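PDB 2ZTS: putative uncharacterized protein PH0186 from Pyrococcus horikoshii, which probably binds ATP as a KaiC-like member of the P-loop NTPases, and holds ADP and magnesium. Local coordinates for residues F46-I51 / W83-Y88; K93-D98 / Y128-A133. All coordinates share one frame; numbering follows the deposited sequence.

Contact 1 (F46-I51 / W83-Y88); sequences FAAQFI and WDFEKY
Buried aromatic packing joins the helix that follows the P-loop, 43-58, to W83 and to the first turn of the short helix 85-90, with W83 and F85 laid against A48 and Q49. No hydrogen bond crosses between F46-I51 and W83-Y88. The far end of the indole's six-membered ring does most of the touching: Q49 CG lies 3.4 Å from W83 CZ2, and Q49 OE1 comes within 3.3 Å of W83 CH2, arriving at the ring edge, near its plane. Q49 carries CG anti to its own N (chi1 -156°) and continues extended, which brings CB and CG obliquely against the CZ2-CH2 side of the ring, out of its plane; amide and ring planes are 55° apart. The amide is anchored beyond the contact, since OE1 accepts from I242 N and NE2 makes a weak hydrogen bond to G15 O. F85 reaches the helix with its tip alone, F85 CZ standing 4.0 Å from A48 CB and 3.7 Å from A48 O, which sits at the ring edge. A48 CB also lies 4.3 Å from W83 CZ3, so one methyl meets both aromatics. Y52 stacks on W83 and M78 of helix 71-79 touches W83, F85 and A48, adding to the apolar surroundings. At the start of helix 85-90, D84 is the N-cap: K87 N donates to D84 OD1 at 3.2 Å, from above the carboxylate plane. The A48 side chain, about 8 Å from the bound ADP, belongs to a helix packed on the central sheet and flanked by helices, as in the P-loop NTPase fold of KaiC-like proteins.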
ATOM      1  N   PHE C  46      -0.379 -26.665  18.066  1.00 24.80           N
ATOM      2  CA  PHE C  46      -0.256 -27.645  16.993  1.00 23.43           C
ATOM      3  C   PHE C  46       1.211 -28.167  16.903  1.00 23.15           C
ATOM      4  O   PHE C  46       1.439 -29.367  16.892  1.00 22.16           O
ATOM      5  CB  PHE C  46      -0.662 -26.930  15.732  1.00 23.36           C
ATOM      6  CG  PHE C  46      -0.775 -27.785  14.550  1.00 25.28           C
ATOM      7  CD1 PHE C  46      -2.000 -28.058  14.015  1.00 25.58           C
ATOM      8  CD2 PHE C  46       0.367 -28.326  13.963  1.00 26.63           C
ATOM      9  CE1 PHE C  46      -2.100 -28.858  12.904  1.00 28.75           C
ATOM     10  CE2 PHE C  46       0.275 -29.141  12.832  1.00 28.21           C
ATOM     11  CZ  PHE C  46      -0.936 -29.400  12.295  1.00 27.47           C
ATOM     12  N   ALA C  47       2.198 -27.269  16.929  1.00 22.57           N
ATOM     13  CA  ALA C  47       3.631 -27.651  16.956  1.00 21.97           C
ATOM     14  C   ALA C  47       4.053 -28.438  18.209  1.00 22.70           C
ATOM     15  O   ALA C  47       4.850 -29.405  18.110  1.00 22.57           O
ATOM     16  CB  ALA C  47       4.496 -26.468  16.819  1.00 21.89           C
ATOM     17  N   ALA C  48       3.468 -28.097  19.352  1.00 22.74           N
ATOM     18  CA  ALA C  48       3.788 -28.762  20.589  1.00 23.02           C
ATOM     19  C   ALA C  48       3.176 -30.157  20.587  1.00 23.86           C
ATOM     20  O   ALA C  48       3.815 -31.106  21.046  1.00 23.41           O
ATOM     21  CB  ALA C  48       3.326 -27.986  21.744  1.00 22.33           C
ATOM     22  N   GLN C  49       1.952 -30.261  20.079  1.00 24.33           N
ATOM     23  CA  GLN C  49       1.254 -31.516  20.001  1.00 26.38           C
ATOM     24  C   GLN C  49       2.032 -32.513  19.140  1.00 27.64           C
ATOM     25  O   GLN C  49       2.167 -33.704  19.490  1.00 26.14           O
ATOM     26  CB  GLN C  49      -0.160 -31.297  19.440  1.00 27.67           C
ATOM     27  CG  GLN C  49      -1.182 -32.358  19.828  1.00 26.90           C
ATOM     28  CD  GLN C  49      -2.614 -31.872  19.621  1.00 28.38           C
ATOM     29  OE1 GLN C  49      -2.880 -30.691  19.804  1.00 32.42           O
ATOM     30  NE2 GLN C  49      -3.519 -32.765  19.192  1.00 24.58           N
ATOM     31  N   PHE C  50       2.575 -32.013  18.031  1.00 27.10           N
ATOM     32  CA  PHE C  50       3.382 -32.805  17.116  1.00 27.32           C
ATOM     33  C   PHE C  50       4.571 -33.395  17.857  1.00 28.03           C
ATOM     34  O   PHE C  50       4.874 -34.564  17.659  1.00 28.17           O
ATOM     35  CB  PHE C  50       3.832 -31.927  15.928  1.00 25.96           C
ATOM     36  CG  PHE C  50       4.901 -32.526  15.009  1.00 26.01           C
ATOM     37  CD1 PHE C  50       4.601 -33.551  14.117  1.00 28.65           C
ATOM     38  CD2 PHE C  50       6.125 -31.942  14.893  1.00 25.76           C
ATOM     39  CE1 PHE C  50       5.534 -34.021  13.223  1.00 25.65           C
ATOM     40  CE2 PHE C  50       7.082 -32.418  13.963  1.00 25.93           C
ATOM     41  CZ  PHE C  50       6.770 -33.441  13.138  1.00 25.10           C
ATOM     42  N   ILE C  51       5.294 -32.587  18.631  1.00 27.40           N
ATOM     43  CA  ILE C  51       6.480 -33.071  19.329  1.00 27.43           C
ATOM     44  C   ILE C  51       6.077 -33.981  20.484  1.00 28.35           C
ATOM     45  O   ILE C  51       6.610 -35.080  20.637  1.00 28.10           O
ATOM     46  CB  ILE C  51       7.332 -31.929  19.897  1.00 27.59           C
ATOM     47  CG1 ILE C  51       7.917 -31.057  18.790  1.00 26.44           C
ATOM     48  CG2 ILE C  51       8.508 -32.469  20.735  1.00 26.77           C
ATOM     49  CD1 ILE C  51       8.810 -31.770  17.828  1.00 28.64           C
ATOM     50  N   TRP C  83      -0.339 -32.405  29.060  1.00 37.28           N
ATOM     51  CA  TRP C  83       0.917 -32.881  28.468  1.00 36.48           C
ATOM     52  C   TRP C  83       2.030 -32.563  29.421  1.00 36.69           C
ATOM     53  O   TRP C  83       2.273 -31.376  29.774  1.00 36.52           O
ATOM     54  CB  TRP C  83       1.211 -32.307  27.061  1.00 35.79           C
ATOM     55  CG  TRP C  83       0.085 -32.492  26.020  1.00 34.89           C
ATOM     56  CD1 TRP C  83      -0.807 -33.522  25.935  1.00 34.03           C
ATOM     57  CD2 TRP C  83      -0.205 -31.635  24.898  1.00 31.83           C
ATOM     58  NE1 TRP C  83      -1.616 -33.373  24.830  1.00 31.33           N
ATOM     59  CE2 TRP C  83      -1.267 -32.221  24.184  1.00 31.82           C
ATOM     60  CE3 TRP C  83       0.347 -30.442  24.413  1.00 27.50           C
ATOM     61  CZ2 TRP C  83      -1.829 -31.616  23.080  1.00 31.87           C
ATOM     62  CZ3 TRP C  83      -0.185 -29.871  23.316  1.00 26.80           C
ATOM     63  CH2 TRP C  83      -1.271 -30.441  22.656  1.00 29.20           C
ATOM     64  N   ASP C  84       2.703 -33.641  29.829  1.00 35.92           N
ATOM     65  CA  ASP C  84       3.819 -33.617  30.762  1.00 34.88           C
ATOM     66  C   ASP C  84       5.167 -33.616  29.997  1.00 34.09           C
ATOM     67  O   ASP C  84       5.820 -34.660  29.771  1.00 32.33           O
ATOM     68  CB  ASP C  84       3.682 -34.836  31.704  1.00 35.63           C
ATOM     69  CG  ASP C  84       4.589 -34.753  32.938  1.00 36.34           C
ATOM     70  OD1 ASP C  84       5.564 -33.991  32.954  1.00 38.74           O
ATOM     71  OD2 ASP C  84       4.397 -35.433  33.951  1.00 41.49           O
ATOM     72  N   PHE C  85       5.588 -32.424  29.581  1.00 33.46           N
ATOM     73  CA  PHE C  85       6.808 -32.304  28.794  1.00 33.24           C
ATOM     74  C   PHE C  85       8.003 -32.779  29.634  1.00 34.93           C
ATOM     75  O   PHE C  85       8.884 -33.523  29.138  1.00 34.72           O
ATOM     76  CB  PHE C  85       7.022 -30.873  28.252  1.00 32.90           C
ATOM     77  CG  PHE C  85       6.420 -30.644  26.903  1.00 29.47           C
ATOM     78  CD1 PHE C  85       5.054 -30.466  26.757  1.00 29.40           C
ATOM     79  CD2 PHE C  85       7.206 -30.670  25.776  1.00 31.92           C
ATOM     80  CE1 PHE C  85       4.490 -30.288  25.478  1.00 27.83           C
ATOM     81  CE2 PHE C  85       6.644 -30.490  24.496  1.00 32.41           C
ATOM     82  CZ  PHE C  85       5.283 -30.316  24.363  1.00 26.67           C
ATOM     83  N   GLU C  86       8.057 -32.364  30.887  1.00 36.10           N
ATOM     84  CA  GLU C  86       9.254 -32.678  31.647  1.00 38.14           C
ATOM     85  C   GLU C  86       9.485 -34.203  31.810  1.00 37.56           C
ATOM     86  O   GLU C  86      10.640 -34.666  31.749  1.00 35.12           O
ATOM     87  CB  GLU C  86       9.345 -31.888  32.933  1.00 38.66           C
ATOM     88  CG  GLU C  86       8.398 -32.261  34.067  1.00 45.90           C
ATOM     89  CD  GLU C  86       8.784 -31.561  35.381  1.00 52.23           C
ATOM     90  OE1 GLU C  86       8.189 -31.889  36.448  1.00 57.36           O
ATOM     91  OE2 GLU C  86       9.693 -30.684  35.341  1.00 56.08           O
ATOM     92  N   LYS C  87       8.395 -34.976  31.936  1.00 37.98           N
ATOM     93  CA  LYS C  87       8.509 -36.430  32.027  1.00 38.60           C
ATOM     94  C   LYS C  87       9.332 -36.966  30.849  1.00 38.86           C
ATOM     95  O   LYS C  87      10.264 -37.753  31.038  1.00 39.27           O
ATOM     96  CB  LYS C  87       7.119 -37.059  32.076  1.00 40.01           C
ATOM     97  CG  LYS C  87       7.119 -38.596  32.156  1.00 41.75           C
ATOM     98  CD  LYS C  87       5.746 -39.166  31.816  1.00 45.76           C
ATOM     99  CE  LYS C  87       5.718 -40.690  31.940  1.00 49.75           C
ATOM    100  NZ  LYS C  87       6.676 -41.333  30.966  1.00 52.88           N
ATOM    101  N   TYR C  88       9.034 -36.510  29.625  1.00 37.96           N
ATOM    102  CA  TYR C  88       9.747 -37.028  28.442  1.00 36.67           C
ATOM    103  C   TYR C  88      11.127 -36.432  28.272  1.00 36.14           C
ATOM    104  O   TYR C  88      12.008 -37.084  27.730  1.00 35.52           O
ATOM    105  CB  TYR C  88       8.863 -36.940  27.170  1.00 37.53           C
ATOM    106  CG  TYR C  88       7.680 -37.874  27.271  1.00 35.30           C
ATOM    107  CD1 TYR C  88       7.795 -39.215  26.933  1.00 37.07           C
ATOM    108  CD2 TYR C  88       6.485 -37.436  27.789  1.00 36.10           C
ATOM    109  CE1 TYR C  88       6.740 -40.075  27.097  1.00 36.70           C
ATOM    110  CE2 TYR C  88       5.417 -38.262  27.920  1.00 37.50           C
ATOM    111  CZ  TYR C  88       5.548 -39.593  27.584  1.00 39.51           C
ATOM    112  OH  TYR C  88       4.442 -40.424  27.717  1.00 41.29           O
TER

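Contact 2 (K93-D98 / Y128-A133)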
ATOM      1  N   LYS C  93      13.452 -38.235  25.512  1.00 38.20           N
ATOM      2  CA  LYS C  93      12.629 -38.290  24.310  1.00 37.36           C
ATOM      3  C   LYS C  93      12.210 -36.892  23.826  1.00 35.46           C
ATOM      4  O   LYS C  93      11.833 -36.761  22.677  1.00 34.73           O
ATOM      5  CB  LYS C  93      11.396 -39.177  24.477  1.00 37.45           C
ATOM      6  CG  LYS C  93      11.692 -40.617  24.914  1.00 41.03           C
ATOM      7  CD  LYS C  93      11.404 -41.676  23.844  1.00 45.81           C
ATOM      8  CE  LYS C  93      11.662 -43.104  24.364  1.00 48.65           C
ATOM      9  NZ  LYS C  93      13.088 -43.341  24.913  1.00 50.63           N
ATOM     10  N   ILE C  94      12.306 -35.865  24.672  1.00 33.19           N
ATOM     11  CA  ILE C  94      12.067 -34.494  24.221  1.00 32.46           C
ATOM     12  C   ILE C  94      13.124 -33.595  24.734  1.00 30.49           C
ATOM     13  O   ILE C  94      13.518 -33.701  25.869  1.00 30.38           O
ATOM     14  CB  ILE C  94      10.700 -33.966  24.723  1.00 33.24           C
ATOM     15  CG1 ILE C  94       9.557 -34.742  24.123  1.00 34.37           C
ATOM     16  CG2 ILE C  94      10.518 -32.466  24.400  1.00 33.27           C
ATOM     17  CD1 ILE C  94       8.163 -34.246  24.642  1.00 34.34           C
ATOM     18  N   ALA C  95      13.589 -32.687  23.909  1.00 28.63           N
ATOM     19  CA  ALA C  95      14.362 -31.551  24.406  1.00 27.65           C
ATOM     20  C   ALA C  95      13.675 -30.262  24.023  1.00 28.00           C
ATOM     21  O   ALA C  95      13.090 -30.146  22.912  1.00 27.16           O
ATOM     22  CB  ALA C  95      15.743 -31.588  23.848  1.00 27.48           C
ATOM     23  N   ILE C  96      13.765 -29.280  24.933  1.00 27.92           N
ATOM     24  CA  ILE C  96      13.292 -27.922  24.688  1.00 27.41           C
ATOM     25  C   ILE C  96      14.506 -27.042  24.675  1.00 28.40           C
ATOM     26  O   ILE C  96      15.290 -27.047  25.642  1.00 28.19           O
ATOM     27  CB  ILE C  96      12.285 -27.387  25.745  1.00 26.56           C
ATOM     28  CG1 ILE C  96      11.006 -28.225  25.777  1.00 25.69           C
ATOM     29  CG2 ILE C  96      11.947 -25.902  25.409  1.00 26.18           C
ATOM     30  CD1 ILE C  96      10.055 -27.982  27.041  1.00 26.67           C
ATOM     31  N   VAL C  97      14.662 -26.313  23.559  1.00 27.53           N
ATOM     32  CA  VAL C  97      15.735 -25.363  23.346  1.00 27.68           C
ATOM     33  C   VAL C  97      15.166 -23.954  23.288  1.00 27.50           C
ATOM     34  O   VAL C  97      14.506 -23.567  22.283  1.00 25.92           O
ATOM     35  CB  VAL C  97      16.421 -25.637  22.012  1.00 27.63           C
ATOM     36  CG1 VAL C  97      17.478 -24.613  21.767  1.00 26.29           C
ATOM     37  CG2 VAL C  97      16.995 -27.092  21.942  1.00 27.15           C
ATOM     38  N   ASP C  98      15.479 -23.147  24.292  1.00 28.10           N
ATOM     39  CA  ASP C  98      14.891 -21.806  24.369  1.00 28.97           C
ATOM     40  C   ASP C  98      15.837 -20.584  24.163  1.00 31.75           C
ATOM     41  O   ASP C  98      15.466 -19.469  24.501  1.00 31.82           O
ATOM     42  CB  ASP C  98      13.975 -21.713  25.606  1.00 28.81           C
ATOM     43  CG  ASP C  98      14.743 -21.658  26.927  1.00 28.36           C
ATOM     44  OD1 ASP C  98      15.995 -21.749  26.930  1.00 27.81           O
ATOM     45  OD2 ASP C  98      14.147 -21.519  28.009  1.00 29.43           O
ATOM     46  N   TYR C 128      21.450 -28.418  15.828  1.00 30.53           N
ATOM     47  CA  TYR C 128      21.996 -29.596  15.176  1.00 31.21           C
ATOM     48  C   TYR C 128      22.557 -30.589  16.264  1.00 30.66           C
ATOM     49  O   TYR C 128      22.218 -31.771  16.308  1.00 28.64           O
ATOM     50  CB  TYR C 128      23.068 -29.148  14.176  1.00 30.30           C
ATOM     51  CG  TYR C 128      23.788 -30.271  13.488  1.00 35.43           C
ATOM     52  CD1 TYR C 128      24.965 -30.776  14.024  1.00 37.16           C
ATOM     53  CD2 TYR C 128      23.301 -30.826  12.306  1.00 38.51           C
ATOM     54  CE1 TYR C 128      25.609 -31.811  13.431  1.00 42.17           C
ATOM     55  CE2 TYR C 128      23.968 -31.877  11.673  1.00 41.89           C
ATOM     56  CZ  TYR C 128      25.130 -32.353  12.249  1.00 44.03           C
ATOM     57  OH  TYR C 128      25.835 -33.380  11.689  1.00 46.73           O
ATOM     58  N   ARG C 129      23.336 -30.059  17.184  1.00 30.71           N
ATOM     59  CA  ARG C 129      23.898 -30.874  18.273  1.00 31.36           C
ATOM     60  C   ARG C 129      22.824 -31.561  19.053  1.00 30.62           C
ATOM     61  O   ARG C 129      22.931 -32.732  19.375  1.00 31.06           O
ATOM     62  CB  ARG C 129      24.746 -30.004  19.190  1.00 31.54           C
ATOM     63  CG  ARG C 129      25.189 -30.730  20.443  1.00 35.05           C
ATOM     64  CD  ARG C 129      25.998 -29.864  21.389  1.00 37.06           C
ATOM     65  NE  ARG C 129      26.389 -30.654  22.542  1.00 41.09           N
ATOM     66  CZ  ARG C 129      26.842 -30.156  23.688  1.00 43.21           C
ATOM     67  NH1 ARG C 129      27.173 -30.974  24.690  1.00 45.18           N
ATOM     68  NH2 ARG C 129      26.969 -28.856  23.830  1.00 41.81           N
ATOM     69  N   VAL C 130      21.750 -30.863  19.359  1.00 29.65           N
ATOM     70  CA  VAL C 130      20.713 -31.441  20.200  1.00 28.94           C
ATOM     71  C   VAL C 130      19.859 -32.472  19.411  1.00 29.55           C
ATOM     72  O   VAL C 130      19.445 -33.526  19.965  1.00 28.42           O
ATOM     73  CB  VAL C 130      19.791 -30.332  20.802  1.00 29.05           C
ATOM     74  CG1 VAL C 130      18.583 -30.929  21.524  1.00 29.22           C
ATOM     75  CG2 VAL C 130      20.562 -29.473  21.734  1.00 27.69           C
ATOM     76  N   VAL C 131      19.588 -32.177  18.134  1.00 28.87           N
ATOM     77  CA  VAL C 131      18.890 -33.145  17.291  1.00 29.13           C
ATOM     78  C   VAL C 131      19.678 -34.462  17.273  1.00 28.84           C
ATOM     79  O   VAL C 131      19.107 -35.532  17.454  1.00 28.20           O
ATOM     80  CB  VAL C 131      18.654 -32.592  15.861  1.00 28.79           C
ATOM     81  CG1 VAL C 131      18.430 -33.737  14.817  1.00 29.87           C
ATOM     82  CG2 VAL C 131      17.443 -31.658  15.869  1.00 29.62           C
ATOM     83  N   LYS C 132      20.985 -34.347  17.084  1.00 30.46           N
ATOM     84  CA  LYS C 132      21.874 -35.519  16.984  1.00 32.33           C
ATOM     85  C   LYS C 132      22.019 -36.301  18.313  1.00 32.41           C
ATOM     86  O   LYS C 132      21.904 -37.533  18.333  1.00 33.16           O
ATOM     87  CB  LYS C 132      23.226 -35.070  16.428  1.00 32.82           C
ATOM     88  CG  LYS C 132      23.214 -34.640  14.921  1.00 35.15           C
ATOM     89  CD  LYS C 132      22.551 -35.739  14.026  1.00 37.82           C
ATOM     90  CE  LYS C 132      23.030 -35.728  12.559  1.00 40.67           C
ATOM     91  NZ  LYS C 132      22.108 -36.546  11.709  1.00 40.48           N
ATOM     92  N   ALA C 133      22.170 -35.576  19.423  1.00 32.20           N
ATOM     93  CA  ALA C 133      22.234 -36.171  20.765  1.00 32.16           C
ATOM     94  C   ALA C 133      21.025 -36.981  21.190  1.00 32.32           C
ATOM     95  O   ALA C 133      21.191 -38.013  21.820  1.00 32.01           O
ATOM     96  CB  ALA C 133      22.523 -35.079  21.817  1.00 32.52           C
TER
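A helix laid on one face of a β-sheet, as in the α/β core of P-loop NTPases, is reduced here to three aliphatic residues: V130 of helix 120-134 meets A95 and V97 of strand 94-97. On the helix side a single methyl does the touching. V130 CG1 lies 3.7 Å from A95 CB and 4.2 Å from V97 CG2, reaching two residues that sit on the same side of the strand with one residue between them. With CG1 anti to the V130 backbone N (chi1 172°) and CG2 beside that N, CG1 is the branch turned to the strand. V97 and V130 approach tip to tip, whereas A95 offers only CB; the CA atoms of A95 and V130 are 7.6 Å apart, the nearest pair between the two segments.

Strand 94-97 is the outermost on its side of the mixed sheet within this chain, and its backbone bonds to G62, F64 and T66 fix it parallel to strand 62-66. V63 of that inner strand touches V97, V130 and V131, which carries the helix packing across to the second strand, and V103, from a loop, also packs on V97. I94 and I96 turn to the other face of the sheet, where F85 of helix 85-90 packs on both, so the edge strand is covered by helices on its two faces.

From the N terminus, contact 1 opens on the Walker A helix 43-58 and closes at W83-Y88, after the chain has passed through strand 62-66 and helix 71-79. Only then does contact 2 begin, so the two loops run in series and neither nests nor crosses. Contact 2 in turn closes when helix 120-134 returns to strand 94-97. The junction is short: helix 85-90 leads into that strand, with Y88 O and K93 N 2.9 Å apart in a probable hydrogen bond and Y88 CB packing on I94 CD1. Together the contacts link the nucleotide-binding helix, through helix 85-90, to the edge strand and the helix on its other face.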